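Local coordinates for hypothetical protein RPA3614 (Rhodopseudomonas palustris, PDB 2HHG), which is of unknown function but has a rhodanese-like fold and may act as a sulfurtransferase of the thiosulfate-cyanide type, at residues I6-G9 with D15-N18; F91-A94 with R98-L101; T105-D108 with P113-H116; D44-R49 with G119-W124. All coordinates share one frame; numbering follows the deposited sequence. Where two conformers were deposited one is given.

Interaction 1. Residues I6-G9 with D15-N18; sequences ITRG and DEAN. With NA (sodium ion), chain C.
Arg8 lies in an extended lead-in, one residue before the N-cap Gly9 of helix 10-18, while Glu16 sits near the far end of that helix, so only long side chains can bridge the backbones. The side chains of Arg8 and Glu16 approach from opposite directions. Arg8 swings CG to the side away from its amide nitrogen (chi1 174°), and the chain then runs straight from CG to NE and carries the guanidinium out to the carboxylate. The grip is end-on and bidentate: NH1 of Arg8 donates to OE2 of Glu16 at 2.8 Å, and NH2 of Arg8 to OE1 of Glu16 at 2.9 Å. Both bonds are nearly straight, and both oxygens lie close to the guanidinium plane. The two planes are turned 30° apart. OE2 is met on its syn side but well out of the carboxylate plane, and OE1 from above it. At the C-terminal end of 15-18, the carbonyl O of Asn18 binds a sodium ion at 2.3 Å, together with two waters and the carbonyl oxygen of Ile21. Ala17 packs on Leu101 and Lys104 of helix 97-109. Because the Arg8-Glu16 pair is exposed, water probably competes for it. The guanidinium would neutralise a carboxylate near the negative end of the helix dipole, tying the chain before the helix to its last turn.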
loop_
_atom_site.group_PDB
_atom_site.type_symbol
_atom_site.label_atom_id
_atom_site.label_comp_id
_atom_site.label_asym_id
_atom_site.label_seq_id
_atom_site.Cartn_x
_atom_site.Cartn_y
_atom_site.Cartn_z
ATOM N N ILE A 6 -9.682 23.046 -8.297
ATOM C CA ILE A 6 -9.635 21.907 -7.422
ATOM C C ILE A 6 -9.825 22.426 -6.006
ATOM O O ILE A 6 -9.080 23.293 -5.528
ATOM C CB ILE A 6 -8.329 21.095 -7.610
ATOM C CG1 ILE A 6 -8.230 20.571 -9.059
ATOM C CG2 ILE A 6 -8.221 19.977 -6.576
ATOM C CD1 ILE A 6 -9.459 19.804 -9.568
ATOM N N THR A 7 -10.861 21.910 -5.359
ATOM C CA THR A 7 -11.232 22.333 -4.018
ATOM C C THR A 7 -10.949 21.271 -2.953
ATOM O O THR A 7 -10.981 21.570 -1.760
ATOM C CB THR A 7 -12.697 22.766 -3.992
ATOM O OG1 THR A 7 -13.485 21.804 -4.706
ATOM C CG2 THR A 7 -12.842 24.131 -4.667
ATOM N N ARG A 8 -10.666 20.045 -3.389
ATOM C CA ARG A 8 -10.234 18.965 -2.501
ATOM C C ARG A 8 -9.071 18.268 -3.179
ATOM O O ARG A 8 -9.238 17.596 -4.202
ATOM C CB ARG A 8 -11.375 17.986 -2.227
ATOM C CG ARG A 8 -10.971 16.746 -1.436
ATOM C CD ARG A 8 -12.185 15.877 -1.148
ATOM N NE ARG A 8 -11.816 14.559 -0.633
ATOM C CZ ARG A 8 -11.504 14.303 0.635
ATOM N NH1 ARG A 8 -11.501 15.275 1.541
ATOM N NH2 ARG A 8 -11.189 13.065 0.999
ATOM N N GLY A 9 -7.882 18.461 -2.625
ATOM C CA GLY A 9 -6.672 17.939 -3.230
ATOM C C GLY A 9 -6.031 16.845 -2.408
ATOM O O GLY A 9 -6.595 16.372 -1.409
ATOM N N ASP A 15 -4.028 13.845 4.661
ATOM C CA ASP A 15 -4.225 14.154 6.073
ATOM C C ASP A 15 -5.245 13.199 6.681
ATOM O O ASP A 15 -5.002 12.606 7.741
ATOM C CB ASP A 15 -4.691 15.601 6.261
ATOM C CG ASP A 15 -5.076 15.904 7.700
ATOM O OD1 ASP A 15 -4.230 15.711 8.597
ATOM O OD2 ASP A 15 -6.228 16.322 7.934
ATOM N N GLU A 16 -6.380 13.045 6.001
ATOM C CA GLU A 16 -7.443 12.143 6.444
ATOM C C GLU A 16 -6.952 10.703 6.554
ATOM O O GLU A 16 -7.280 10.000 7.514
ATOM C CB GLU A 16 -8.630 12.191 5.482
ATOM C CG GLU A 16 -9.470 13.457 5.550
ATOM C CD GLU A 16 -10.515 13.536 4.444
ATOM O OE1 GLU A 16 -10.805 12.505 3.801
ATOM O OE2 GLU A 16 -11.045 14.639 4.213
ATOM N N ALA A 17 -6.176 10.268 5.564
ATOM C CA ALA A 17 -5.645 8.914 5.553
ATOM C C ALA A 17 -4.615 8.712 6.661
ATOM O O ALA A 17 -4.749 7.792 7.476
ATOM C CB ALA A 17 -5.046 8.593 4.194
ATOM N N ASN A 18 -3.603 9.577 6.691
ATOM C CA ASN A 18 -2.519 9.461 7.666
ATOM C C ASN A 18 -2.993 9.373 9.108
ATOM O O ASN A 18 -2.464 8.570 9.886
ATOM C CB ASN A 18 -1.526 10.609 7.516
ATOM C CG ASN A 18 -0.629 10.448 6.315
ATOM O OD1 ASN A 18 -0.261 9.335 5.941
ATOM N ND2 ASN A 18 -0.254 11.566 5.706
HETATM NA NA NA C . -1.001 7.397 11.157
HETATM O O HOH W 1 0.360 8.334 9.463
HETATM O O HOH W 2 0.692 5.999 12.240
#

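Interaction 2. Residues F91-A94 with R98-L101; sequences FYCA and RSAL. With PO4 (phosphate ion), chain B.
SG of Cys93 is aimed at the start of helix 97-109, held between its own backbone N and carbonyl carbon (chi1 59°). There it accepts a weak hydrogen bond from the backbone N of Ser99 at 3.2 Å. The CB of Ser99 packs against CA of Tyr92, while its OG is 2.7 Å from a water that accepts a bond from the backbone N of Cys93. The chain of Arg98 bends at chi3 (-70°), bringing the guanidinium back so that CB of Cys93 lies over one face and a phosphate ion meets its edge. The loop from Cys93 to Arg98, between strand 88-92 and the helix, is the anion-binding loop of the rhodanese and Cdc25-like fold, and Cys93 stands where rhodaneses carry their catalytic cysteine. Phosphate, probably from the crystallisation liquor, occupies it here. O2 of the ion is gripped twice by Arg98, from backbone N and from NE, each at 2.9 Å, while NH2 of Arg98 donates almost straight to O4, also at 2.9 Å. NH1 pairs with Glu50, and Leu97 N adds a further bond to the ion. A leucine here would keep the backbone donor, but would probably leave phosphate O4 without its guanidinium mate and Glu50 without its salt bridge. CB of Ala94 also touches the ion, 3.4 Å from phosphate O4.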
loop_
_atom_site.group_PDB
_atom_site.type_symbol
_atom_site.label_atom_id
_atom_site.label_comp_id
_atom_site.label_asym_id
_atom_site.label_seq_id
_atom_site.Cartn_x
_atom_site.Cartn_y
_atom_site.Cartn_z
ATOM N N PHE A 91 0.499 -1.973 2.793
ATOM C CA PHE A 91 0.524 -1.468 1.421
ATOM C C PHE A 91 1.756 -0.625 1.196
ATOM O O PHE A 91 2.189 0.090 2.094
ATOM C CB PHE A 91 -0.733 -0.634 1.146
ATOM C CG PHE A 91 -2.006 -1.423 1.241
ATOM C CD1 PHE A 91 -2.517 -2.079 0.127
ATOM C CD2 PHE A 91 -2.689 -1.534 2.454
ATOM C CE1 PHE A 91 -3.684 -2.828 0.216
ATOM C CE2 PHE A 91 -3.854 -2.279 2.549
ATOM C CZ PHE A 91 -4.354 -2.925 1.426
ATOM N N TYR A 92 2.328 -0.702 0.001
ATOM C CA TYR A 92 3.424 0.203 -0.334
ATOM C C TYR A 92 3.389 0.667 -1.776
ATOM O O TYR A 92 2.902 -0.029 -2.663
ATOM C CB TYR A 92 4.797 -0.381 0.027
ATOM C CG TYR A 92 5.348 -1.409 -0.933
ATOM C CD1 TYR A 92 6.276 -1.051 -1.907
ATOM C CD2 TYR A 92 4.976 -2.745 -0.837
ATOM C CE1 TYR A 92 6.800 -2.001 -2.786
ATOM C CE2 TYR A 92 5.502 -3.701 -1.705
ATOM C CZ TYR A 92 6.418 -3.320 -2.665
ATOM O OH TYR A 92 6.949 -4.268 -3.516
ATOM N N CYS A 93 3.909 1.868 -1.982
ATOM C CA CYS A 93 4.020 2.453 -3.307
ATOM C C CYS A 93 5.448 2.982 -3.444
ATOM O O CYS A 93 6.336 2.535 -2.716
ATOM C CB CYS A 93 2.970 3.554 -3.506
ATOM S SG CYS A 93 3.062 4.925 -2.307
ATOM N N ALA A 94 5.690 3.918 -4.361
ATOM C CA ALA A 94 7.047 4.439 -4.553
ATOM C C ALA A 94 7.524 5.385 -3.449
ATOM O O ALA A 94 8.698 5.344 -3.064
ATOM C CB ALA A 94 7.182 5.107 -5.924
ATOM N N ARG A 98 0.426 7.314 -2.339
ATOM C CA ARG A 98 -0.641 6.452 -2.857
ATOM C C ARG A 98 -0.997 5.376 -1.846
ATOM O O ARG A 98 -2.163 5.021 -1.685
ATOM C CB ARG A 98 -0.237 5.781 -4.174
ATOM C CG ARG A 98 -0.401 6.632 -5.415
ATOM C CD ARG A 98 0.243 5.955 -6.617
ATOM N NE ARG A 98 1.699 5.953 -6.497
ATOM C CZ ARG A 98 2.539 5.221 -7.222
ATOM N NH1 ARG A 98 2.095 4.356 -8.126
ATOM N NH2 ARG A 98 3.846 5.339 -7.014
ATOM N N SER A 99 0.019 4.835 -1.178
ATOM C CA SER A 99 -0.226 3.741 -0.242
ATOM C C SER A 99 -0.973 4.176 1.012
ATOM O O SER A 99 -1.694 3.374 1.603
ATOM C CB SER A 99 1.061 3.001 0.109
ATOM O OG SER A 99 2.034 3.881 0.621
ATOM N N ALA A 100 -0.814 5.435 1.422
ATOM C CA ALA A 100 -1.633 5.963 2.515
ATOM C C ALA A 100 -3.097 5.988 2.082
ATOM O O ALA A 100 -3.988 5.566 2.826
ATOM C CB ALA A 100 -1.171 7.347 2.932
ATOM N N LEU A 101 -3.352 6.475 0.870
ATOM C CA LEU A 101 -4.721 6.503 0.358
ATOM C C LEU A 101 -5.278 5.096 0.204
ATOM O O LEU A 101 -6.425 4.843 0.548
ATOM C CB LEU A 101 -4.812 7.261 -0.969
ATOM C CG LEU A 101 -4.344 8.716 -0.973
ATOM C CD1 LEU A 101 -4.707 9.343 -2.302
ATOM C CD2 LEU A 101 -4.935 9.521 0.188
HETATM P P PO4 B . 3.840 8.208 -4.317
HETATM O O1 PO4 B . 4.263 8.480 -2.912
HETATM O O2 PO4 B . 2.403 7.799 -4.367
HETATM O O3 PO4 B . 4.028 9.499 -5.100
HETATM O O4 PO4 B . 4.703 7.143 -4.934
HETATM O O HOH W 3 4.537 2.849 1.077
#

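Interaction 3. Residues T105-D108 with P113-H116; sequences TAQD and PVAH
Val114, the first residue of strand 114-117, sets one methyl against Ala106 and the other against Gln107 of helix 97-109, and these two meetings make the whole contact. The apolar part is a plain meeting of methyls: CB of Ala106 stands 4.3 Å from CG1 of Val114. The nearest CA atoms, those of Gln107 and Val114, are 6.6 Å apart. The second kind of contact involves the stem of a polar side chain: CB of Gln107 lies 3.9 Å from CG2 of Val114. The glutamine turns CG away from its backbone nitrogen (chi1 -168°) and runs on extended, crossing the valine at a slant. No hydrogen bond joins the two segments; the strand spends its backbone groups on the sheet, where Ala115 pairs with Phe89 and Phe91 on one neighbour and His116 with Glu22 and Leu24 on the other. A cis peptide bond precedes Pro113 as the chain turns into the strand. The contact thus closes the helix onto the second strand of the beta-alpha-beta unit 88-92, 97-109 and 114-117. Phe91 of the first strand touches both Ala106 and Val114, Ala103 packs against the valine from the preceding helical turn, and Gln107 reaches Ser20 and Ile21 ahead of strand 22-24.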
loop_
_atom_site.group_PDB
_atom_site.type_symbol
_atom_site.label_atom_id
_atom_site.label_comp_id
_atom_site.label_asym_id
_atom_site.label_seq_id
_atom_site.Cartn_x
_atom_site.Cartn_y
_atom_site.Cartn_z
ATOM N N THR A 105 -8.515 3.495 2.017
ATOM C CA THR A 105 -9.608 2.893 1.255
ATOM C C THR A 105 -9.924 1.483 1.758
ATOM O O THR A 105 -11.081 1.142 2.011
ATOM C CB THR A 105 -9.257 2.840 -0.232
ATOM O OG1 THR A 105 -9.118 4.178 -0.725
ATOM C CG2 THR A 105 -10.327 2.103 -1.033
ATOM N N ALA A 106 -8.887 0.670 1.910
ATOM C CA ALA A 106 -9.069 -0.705 2.360
ATOM C C ALA A 106 -9.705 -0.732 3.751
ATOM O O ALA A 106 -10.640 -1.492 4.006
ATOM C CB ALA A 106 -7.744 -1.435 2.354
ATOM N N GLN A 107 -9.224 0.130 4.636
ATOM C CA GLN A 107 -9.770 0.205 5.984
ATOM C C GLN A 107 -11.241 0.645 5.973
ATOM O O GLN A 107 -12.062 0.083 6.713
ATOM C CB GLN A 107 -8.930 1.159 6.817
ATOM C CG GLN A 107 -9.225 1.106 8.302
ATOM C CD GLN A 107 -8.266 1.961 9.077
ATOM O OE1 GLN A 107 -8.460 3.174 9.212
ATOM N NE2 GLN A 107 -7.223 1.348 9.584
ATOM N N ASP A 108 -11.566 1.633 5.132
ATOM C CA ASP A 108 -12.940 2.098 4.946
ATOM C C ASP A 108 -13.874 0.975 4.496
ATOM O O ASP A 108 -15.059 0.984 4.813
ATOM C CB ASP A 108 -13.006 3.225 3.907
ATOM C CG ASP A 108 -12.453 4.546 4.413
ATOM O OD1 ASP A 108 -12.200 4.692 5.622
ATOM O OD2 ASP A 108 -12.276 5.452 3.568
ATOM N N PRO A 113 -6.263 -5.723 10.132
ATOM C CA PRO A 113 -5.646 -4.411 10.264
ATOM C C PRO A 113 -4.840 -4.059 9.015
ATOM O O PRO A 113 -4.369 -4.960 8.316
ATOM C CB PRO A 113 -4.723 -4.590 11.469
ATOM C CG PRO A 113 -4.331 -6.022 11.424
ATOM C CD PRO A 113 -5.461 -6.775 10.785
ATOM N N VAL A 114 -4.693 -2.767 8.739
ATOM C CA VAL A 114 -3.915 -2.328 7.588
ATOM C C VAL A 114 -2.845 -1.336 8.010
ATOM O O VAL A 114 -2.942 -0.702 9.075
ATOM C CB VAL A 114 -4.786 -1.698 6.460
ATOM C CG1 VAL A 114 -5.908 -2.633 6.030
ATOM C CG2 VAL A 114 -5.359 -0.366 6.880
ATOM N N ALA A 115 -1.835 -1.192 7.160
ATOM C CA ALA A 115 -0.780 -0.225 7.372
ATOM C C ALA A 115 -0.175 0.133 6.034
ATOM O O ALA A 115 -0.466 -0.502 5.020
ATOM C CB ALA A 115 0.280 -0.794 8.301
ATOM N N HIS A 116 0.668 1.151 6.022
ATOM C CA HIS A 116 1.486 1.412 4.852
ATOM C C HIS A 116 2.914 1.723 5.290
ATOM O O HIS A 116 3.161 1.985 6.470
ATOM C CB HIS A 116 0.869 2.490 3.949
ATOM C CG HIS A 116 1.228 3.891 4.320
ATOM N ND1 HIS A 116 0.992 4.435 5.565
ATOM C CD2 HIS A 116 1.792 4.871 3.581
ATOM C CE1 HIS A 116 1.413 5.687 5.578
ATOM N NE2 HIS A 116 1.904 5.974 4.387
#

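Interaction 4. Residues D44-R49 with G119-W124; sequences DIRDPR and GGFGAW
The guanidinium of Arg46 lies over one face of the Phe121 ring, the two planes 37° apart, while its in-plane edge is taken by the carboxylate of Asp44. It is an off-centre cation-pi contact: CZ of Arg46 is 4.5 Å from the ring centroid, 27° off the ring normal, and NH1 of Arg46 comes closest, 3.5 Å from CD2 of Phe121. This cation-pi contact joins the turn after strand 40-44 of the rhodanese-like fold to helix 120-126. That turn is an Asx turn, in which OD1 of Asp44 accepts from the backbone N of Arg46 on its anti side. On the syn side, the same oxygen accepts from NE of Arg46 at 2.9 Å, and OD2 of Asp44 takes NH2 of Arg46 at 2.7 Å. This side-on pair, with a bond from NH2 to the carbonyl oxygen of Gly55, fixes the rotation of the guanidinium against the ring. A methionine in place of Arg46 would probably leave the buried carboxylate of Asp44 without its charged mate and Phe121 without the cation over its face. Further along the turn, the pattern recurs at the start of helix 48-54: Asp47 is the N-cap, its OD1 accepting from the backbone N of Arg49 at 2.8 Å and again from NE of Arg49 at 2.9 Å.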
loop_
_atom_site.group_PDB
_atom_site.type_symbol
_atom_site.label_atom_id
_atom_site.label_comp_id
_atom_site.label_asym_id
_atom_site.label_seq_id
_atom_site.Cartn_x
_atom_site.Cartn_y
_atom_site.Cartn_z
ATOM N N ASP A 44 2.043 -4.496 -3.009
ATOM C CA ASP A 44 2.664 -3.495 -3.868
ATOM C C ASP A 44 1.597 -2.916 -4.783
ATOM O O ASP A 44 1.042 -3.631 -5.605
ATOM C CB ASP A 44 3.733 -4.203 -4.703
ATOM C CG ASP A 44 4.629 -3.260 -5.492
ATOM O OD1 ASP A 44 4.264 -2.099 -5.757
ATOM O OD2 ASP A 44 5.727 -3.732 -5.872
ATOM N N ILE A 45 1.318 -1.626 -4.644
ATOM C CA ILE A 45 0.245 -1.003 -5.416
ATOM C C ILE A 45 0.742 -0.186 -6.612
ATOM O O ILE A 45 -0.050 0.501 -7.270
ATOM C CB ILE A 45 -0.682 -0.158 -4.525
ATOM C CG1 ILE A 45 0.043 1.094 -4.015
ATOM C CG2 ILE A 45 -1.254 -1.018 -3.400
ATOM C CD1 ILE A 45 -0.821 2.030 -3.208
ATOM N N ARG A 46 2.037 -0.284 -6.907
ATOM C CA ARG A 46 2.640 0.474 -8.004
ATOM C C ARG A 46 2.212 -0.002 -9.385
ATOM O O ARG A 46 1.774 -1.134 -9.571
ATOM C CB ARG A 46 4.164 0.424 -7.906
ATOM C CG ARG A 46 4.714 1.167 -6.694
ATOM C CD ARG A 46 6.208 1.006 -6.581
ATOM N NE ARG A 46 6.550 -0.393 -6.377
ATOM C CZ ARG A 46 7.746 -0.923 -6.599
ATOM N NH1 ARG A 46 8.750 -0.165 -7.020
ATOM N NH2 ARG A 46 7.935 -2.213 -6.381
ATOM N N ASP A 47 2.354 0.892 -10.355
ATOM C CA ASP A 47 2.209 0.540 -11.752
ATOM C C ASP A 47 3.312 -0.478 -12.098
ATOM O O ASP A 47 4.439 -0.373 -11.594
ATOM C CB ASP A 47 2.333 1.818 -12.587
ATOM C CG ASP A 47 2.153 1.580 -14.071
ATOM O OD1 ASP A 47 3.082 1.062 -14.721
ATOM O OD2 ASP A 47 1.082 1.934 -14.608
ATOM N N PRO A 48 3.003 -1.477 -12.946
ATOM C CA PRO A 48 4.002 -2.498 -13.287
ATOM C C PRO A 48 5.290 -1.932 -13.897
ATOM O O PRO A 48 6.350 -2.556 -13.789
ATOM C CB PRO A 48 3.266 -3.379 -14.309
ATOM C CG PRO A 48 2.168 -2.515 -14.838
ATOM C CD PRO A 48 1.733 -1.722 -13.655
ATOM N N ARG A 49 5.211 -0.761 -14.519
ATOM C CA ARG A 49 6.388 -0.143 -15.122
ATOM C C ARG A 49 7.338 0.429 -14.063
ATOM O O ARG A 49 8.556 0.440 -14.247
ATOM C CB ARG A 49 5.963 0.918 -16.135
ATOM C CG ARG A 49 5.216 0.343 -17.329
ATOM C CD ARG A 49 4.508 1.410 -18.147
ATOM N NE ARG A 49 3.367 1.966 -17.425
ATOM C CZ ARG A 49 2.489 2.820 -17.941
ATOM N NH1 ARG A 49 2.602 3.223 -19.203
ATOM N NH2 ARG A 49 1.485 3.254 -17.196
ATOM N N GLY A 119 7.509 6.409 3.520
ATOM C CA GLY A 119 8.464 6.723 2.469
ATOM C C GLY A 119 8.491 5.758 1.297
ATOM O O GLY A 119 9.267 5.938 0.369
ATOM N N GLY A 120 7.656 4.722 1.337
ATOM C CA GLY A 120 7.520 3.804 0.211
ATOM C C GLY A 120 8.762 3.003 -0.131
ATOM O O GLY A 120 9.691 2.868 0.681
ATOM N N PHE A 121 8.773 2.478 -1.349
ATOM C CA PHE A 121 9.880 1.680 -1.830
ATOM C C PHE A 121 11.160 2.503 -1.957
ATOM O O PHE A 121 12.254 1.966 -1.806
ATOM C CB PHE A 121 9.526 1.024 -3.164
ATOM C CG PHE A 121 10.482 -0.056 -3.568
ATOM C CD1 PHE A 121 10.581 -1.228 -2.823
ATOM C CD2 PHE A 121 11.288 0.095 -4.686
ATOM C CE1 PHE A 121 11.476 -2.237 -3.194
ATOM C CE2 PHE A 121 12.180 -0.908 -5.061
ATOM C CZ PHE A 121 12.266 -2.073 -4.317
ATOM N N GLY A 122 11.027 3.802 -2.226
ATOM C CA GLY A 122 12.185 4.698 -2.276
ATOM C C GLY A 122 12.966 4.691 -0.969
ATOM O O GLY A 122 14.195 4.528 -0.965
ATOM N N ALA A 123 12.257 4.845 0.145
ATOM C CA ALA A 123 12.880 4.795 1.471
ATOM C C ALA A 123 13.409 3.400 1.816
ATOM O O ALA A 123 14.468 3.263 2.438
ATOM C CB ALA A 123 11.904 5.265 2.528
ATOM N N TRP A 124 12.659 2.374 1.413
ATOM C CA TRP A 124 13.065 0.976 1.576
ATOM C C TRP A 124 14.412 0.726 0.896
ATOM O O TRP A 124 15.335 0.178 1.505
ATOM C CB TRP A 124 11.986 0.074 0.980
ATOM C CG TRP A 124 12.207 -1.404 1.109
ATOM C CD1 TRP A 124 12.995 -2.186 0.319
ATOM C CD2 TRP A 124 11.559 -2.283 2.032
ATOM N NE1 TRP A 124 12.909 -3.497 0.718
ATOM C CE2 TRP A 124 12.035 -3.584 1.768
ATOM C CE3 TRP A 124 10.635 -2.096 3.069
ATOM C CZ2 TRP A 124 11.607 -4.693 2.491
ATOM C CZ3 TRP A 124 10.210 -3.198 3.784
ATOM C CH2 TRP A 124 10.699 -4.479 3.495
#

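How the interactions relate
Interaction 1 comes first along the chain; interactions 2 and 3 follow in series, both inside the long loop that interaction 4 closes. Interactions 2 and 3, with centres about 10 Å apart, share helix 97-109 and the neighbouring sheet strands 88-92 and 114-117. Interactions 2 and 4 lie closer, about 7 Å between centres: the carbonyl O of Cys93 probably accepts from N of Phe121 at 2.8 Å, so the phosphate loop leans on helix 120-126. Interaction 1 sits on the surface, its centre about 21 Å from that of interaction 4, but Ala17 and Asn18 pack on Ala100 of helix 97-109. Helix 97-109 thus packs on helix 10-18 at one side and carries Arg98 of the presumed active site at its start.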